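Long-range contact in alpha-rhamnosidase (Dictyoglomus thermophilum, PDB 6I60), which probably catalyses the hydrolysis of terminal non-reducing alpha-L-rhamnose residues in alpha-L-rhamnosides: residues Q486-R500 / S812-G824. Sequence-based numbering, arbitrary orientation.
Sequences QLSNLMSIPTDCPQR and STGMNSHNHIMFG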
# COMPACT_ATOMS: atom_id res chain seq x y z
N GLN A 486 3.62 2.70 -7.85
CA GLN A 486 2.93 2.42 -6.60
C GLN A 486 3.79 1.57 -5.68
O GLN A 486 3.95 1.88 -4.49
CB GLN A 486 1.59 1.73 -6.87
CG GLN A 486 0.79 1.41 -5.62
CD GLN A 486 0.39 2.65 -4.85
OE1 GLN A 486 -0.62 3.29 -5.17
NE2 GLN A 486 1.17 3.00 -3.83
N LEU A 487 4.37 0.49 -6.21
CA LEU A 487 5.25 -0.35 -5.41
C LEU A 487 6.47 0.43 -4.93
O LEU A 487 6.94 0.23 -3.81
CB LEU A 487 5.68 -1.58 -6.22
CG LEU A 487 4.57 -2.56 -6.58
CD1 LEU A 487 5.15 -3.87 -7.12
CD2 LEU A 487 3.69 -2.81 -5.37
N SER A 488 6.98 1.33 -5.77
CA SER A 488 8.09 2.19 -5.37
C SER A 488 7.74 3.07 -4.18
O SER A 488 8.63 3.51 -3.46
CB SER A 488 8.53 3.06 -6.54
OG SER A 488 9.39 2.34 -7.41
N ASN A 489 6.45 3.33 -3.96
CA ASN A 489 5.99 4.20 -2.89
C ASN A 489 5.24 3.44 -1.81
O ASN A 489 4.29 3.97 -1.21
CB ASN A 489 5.13 5.33 -3.45
CG ASN A 489 5.95 6.44 -4.05
OD1 ASN A 489 6.76 7.07 -3.37
ND2 ASN A 489 5.77 6.69 -5.34
N LEU A 490 5.65 2.20 -1.54
CA LEU A 490 5.06 1.38 -0.48
C LEU A 490 6.20 0.89 0.40
O LEU A 490 6.79 -0.16 0.14
CB LEU A 490 4.25 0.22 -1.07
CG LEU A 490 2.91 0.56 -1.73
CD1 LEU A 490 2.21 -0.69 -2.23
CD2 LEU A 490 2.01 1.34 -0.77
N MET A 491 6.52 1.66 1.44
CA MET A 491 7.57 1.32 2.39
C MET A 491 6.97 1.32 3.80
O MET A 491 7.32 2.17 4.62
CB MET A 491 8.74 2.31 2.28
CG MET A 491 9.42 2.30 0.92
SD MET A 491 10.20 0.72 0.58
CE MET A 491 11.09 0.45 2.10
N SER A 492 6.06 0.38 4.05
CA SER A 492 5.28 0.30 5.28
C SER A 492 4.33 1.48 5.42
O SER A 492 3.37 1.42 6.20
CB SER A 492 6.20 0.19 6.51
OG SER A 492 6.66 1.47 6.92
N ILE A 493 4.59 2.55 4.68
CA ILE A 493 3.67 3.69 4.59
C ILE A 493 3.60 4.16 3.15
O ILE A 493 4.58 4.08 2.40
CB ILE A 493 4.12 4.86 5.50
CG1 ILE A 493 5.57 5.24 5.21
CG2 ILE A 493 3.92 4.52 6.97
CD1 ILE A 493 5.96 6.61 5.72
N PRO A 494 2.43 4.64 2.73
CA PRO A 494 2.31 5.19 1.37
C PRO A 494 3.05 6.51 1.27
O PRO A 494 2.69 7.50 1.93
CB PRO A 494 0.79 5.37 1.20
CG PRO A 494 0.26 5.48 2.59
CD PRO A 494 1.14 4.62 3.45
N THR A 495 4.09 6.54 0.44
CA THR A 495 4.94 7.71 0.30
C THR A 495 4.64 8.46 -1.00
O THR A 495 3.99 7.94 -1.92
CB THR A 495 6.42 7.31 0.34
OG1 THR A 495 6.77 6.60 -0.85
CG2 THR A 495 6.70 6.44 1.55
N ASP A 496 5.13 9.70 -1.06
CA ASP A 496 4.95 10.51 -2.26
C ASP A 496 6.02 10.20 -3.30
O ASP A 496 5.71 9.98 -4.48
CB ASP A 496 4.97 12.00 -1.90
CG ASP A 496 6.22 12.41 -1.13
OD1 ASP A 496 6.79 11.55 -0.42
OD2 ASP A 496 6.64 13.58 -1.25
N CYS A 497 7.28 10.16 -2.88
CA CYS A 497 8.42 9.85 -3.73
C CYS A 497 9.37 8.97 -2.94
O CYS A 497 9.33 8.95 -1.71
CB CYS A 497 9.14 11.12 -4.20
SG CYS A 497 9.61 12.25 -2.87
N PRO A 498 10.23 8.21 -3.62
CA PRO A 498 11.14 7.33 -2.90
C PRO A 498 12.61 7.64 -3.10
O PRO A 498 13.47 6.85 -2.70
CB PRO A 498 10.79 5.96 -3.48
CG PRO A 498 10.35 6.28 -4.93
CD PRO A 498 10.08 7.77 -5.02
N GLN A 499 12.94 8.78 -3.72
CA GLN A 499 14.30 9.03 -4.16
C GLN A 499 15.00 10.18 -3.44
O GLN A 499 16.22 10.14 -3.30
CB GLN A 499 14.33 9.28 -5.67
CG GLN A 499 13.99 10.71 -6.10
CD GLN A 499 12.50 10.97 -6.13
OE1 GLN A 499 11.74 10.27 -6.80
NE2 GLN A 499 12.06 11.98 -5.38
N ARG A 500 14.27 11.19 -2.98
CA ARG A 500 14.90 12.39 -2.43
C ARG A 500 14.78 12.41 -0.90
O ARG A 500 14.40 11.43 -0.26
CB ARG A 500 14.29 13.64 -3.07
CG ARG A 500 12.82 13.87 -2.75
CD ARG A 500 12.23 14.93 -3.67
NE ARG A 500 10.86 15.28 -3.31
CZ ARG A 500 10.00 15.85 -4.14
NH1 ARG A 500 10.36 16.13 -5.38
NH2 ARG A 500 8.77 16.14 -3.74
N SER A 812 15.73 19.26 -12.68
CA SER A 812 16.57 20.05 -11.78
C SER A 812 16.10 19.83 -10.35
O SER A 812 15.20 19.03 -10.08
CB SER A 812 16.53 21.53 -12.16
OG SER A 812 17.76 22.16 -11.85
N THR A 813 16.72 20.55 -9.42
CA THR A 813 16.29 20.48 -8.03
C THR A 813 14.93 21.17 -7.88
O THR A 813 14.46 21.89 -8.76
CB THR A 813 17.33 21.11 -7.10
OG1 THR A 813 16.74 21.35 -5.82
CG2 THR A 813 17.84 22.43 -7.67
N GLY A 814 14.31 20.95 -6.73
CA GLY A 814 12.93 21.36 -6.55
C GLY A 814 11.97 20.26 -6.94
O GLY A 814 12.35 19.17 -7.36
N MET A 815 10.68 20.57 -6.79
CA MET A 815 9.63 19.58 -7.02
C MET A 815 9.65 19.06 -8.45
O MET A 815 8.76 19.39 -9.24
CB MET A 815 8.27 20.18 -6.69
CG MET A 815 7.79 19.88 -5.28
SD MET A 815 6.19 20.61 -4.92
CE MET A 815 5.44 20.63 -6.55
N ASN A 816 10.64 18.23 -8.78
CA ASN A 816 10.82 17.69 -10.12
C ASN A 816 11.00 16.18 -10.10
O ASN A 816 11.66 15.62 -10.98
CB ASN A 816 12.02 18.34 -10.82
CG ASN A 816 11.90 19.85 -10.93
OD1 ASN A 816 10.79 20.40 -10.94
ND2 ASN A 816 13.04 20.53 -11.04
N SER A 817 10.45 15.50 -9.10
CA SER A 817 10.70 14.08 -8.94
C SER A 817 10.04 13.28 -10.06
O SER A 817 9.00 13.66 -10.61
CB SER A 817 10.19 13.59 -7.59
OG SER A 817 10.00 12.18 -7.60
N HIS A 818 10.65 12.14 -10.39
CA HIS A 818 10.24 11.31 -11.51
C HIS A 818 9.67 9.96 -11.06
O HIS A 818 9.67 9.00 -11.85
CB HIS A 818 11.41 11.09 -12.47
CG HIS A 818 11.62 12.22 -13.42
ND1 HIS A 818 11.74 12.04 -14.78
CD2 HIS A 818 11.74 13.56 -13.21
CE1 HIS A 818 11.92 13.21 -15.37
NE2 HIS A 818 11.92 14.15 -14.44
N ASN A 819 9.19 9.86 -9.83
CA ASN A 819 8.58 8.63 -9.34
C ASN A 819 7.50 8.96 -8.32
O ASN A 819 7.56 8.57 -7.15
CB ASN A 819 9.65 7.69 -8.77
CG ASN A 819 9.17 6.25 -8.69
OD1 ASN A 819 7.99 5.96 -8.89
ND2 ASN A 819 10.09 5.34 -8.39
N HIS A 820 6.49 9.70 -8.75
CA HIS A 820 5.36 10.04 -7.90
C HIS A 820 4.16 9.15 -8.23
O HIS A 820 4.07 8.57 -9.31
CB HIS A 820 4.98 11.51 -8.06
CG HIS A 820 5.65 12.41 -7.07
ND1 HIS A 820 7.01 12.41 -6.87
CD2 HIS A 820 5.14 13.34 -6.22
CE1 HIS A 820 7.32 13.30 -5.94
NE2 HIS A 820 6.20 13.87 -5.53
N ILE A 821 3.24 9.07 -7.27
CA ILE A 821 2.08 8.19 -7.38
C ILE A 821 0.76 8.94 -7.33
O ILE A 821 -0.29 8.33 -7.57
CB ILE A 821 2.12 7.09 -6.29
CG1 ILE A 821 1.16 5.94 -6.62
CG2 ILE A 821 1.83 7.69 -4.92
CD1 ILE A 821 1.18 5.51 -8.07
N MET A 822 0.77 10.25 -7.04
CA MET A 822 -0.48 10.98 -6.89
C MET A 822 -1.29 11.00 -8.18
O MET A 822 -2.52 10.92 -8.15
CB MET A 822 -0.20 12.40 -6.41
CG MET A 822 1.03 13.04 -7.04
SD MET A 822 1.46 14.61 -6.25
CE MET A 822 2.26 15.46 -7.61
N PHE A 823 -0.61 11.09 -9.32
CA PHE A 823 -1.30 11.11 -10.61
C PHE A 823 -1.66 9.71 -11.12
O PHE A 823 -2.18 9.60 -12.23
CB PHE A 823 -0.44 11.83 -11.66
CG PHE A 823 -0.57 13.32 -11.62
CD1 PHE A 823 -1.78 13.94 -11.85
CD2 PHE A 823 0.54 14.12 -11.35
CE1 PHE A 823 -1.90 15.32 -11.82
CE2 PHE A 823 0.43 15.50 -11.32
CZ PHE A 823 -0.79 16.10 -11.55
N GLY A 824 -1.41 8.66 -10.33
CA GLY A 824 -1.66 7.30 -10.75
C GLY A 824 -3.09 6.82 -10.66
O GLY A 824 -3.35 5.64 -10.91
O HOH W 1 3.10 10.74 -5.08
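The imidazole of His820 has the carbonyl O of Asp496 over one face, 3.5 Å above the plane and displaced toward the rim, while Arg500 NH2, Ser817 OG and Met822 SD lie at its edge. His820 ND1 donates to Ser817 OG of its own loop at 3.1 Å, the oxygen close to the ring plane, which limits rotation of the ring. The Arg500 guanidinium, turned 63° from the imidazole, has His820 CE1 over one face; its charge is met outside the pair by Glu805 and Glu502. Cys497 CB comes obliquely to CE1. Asn489 ND2 reaches Asn819 O at 3.2 Å, nearly in its own amide plane but above the acceptor's carbonyl plane, and Thr495 OG1 holds Asn489 OD1 on a lone pair. With CG anti to the backbone N (chi1 -160°), Asn819 crosses Pro498 at about a right angle, and its ND2 donates weakly to Ser488 OG (3.2 Å), which also bonds Trp484 O. Ile821 packs its CD1 3.8 Å from Gln486 CA, with CG2 near Thr495 O. Water 1 links Asp496 O to Ile821 N, each at 2.8 Å. An alanine in place of His820 would probably leave Ser817 OG without its imidazole donor and open a gap beside Cys497 and Arg500. The example illustrates how, in a six-hairpin glycosidase domain, the end of helix 473-488 and its following loop join the loop before helix 826-835: apolar packing, two amide bonds and a water span the interface, while other polar groups find partners within their own segment or outside.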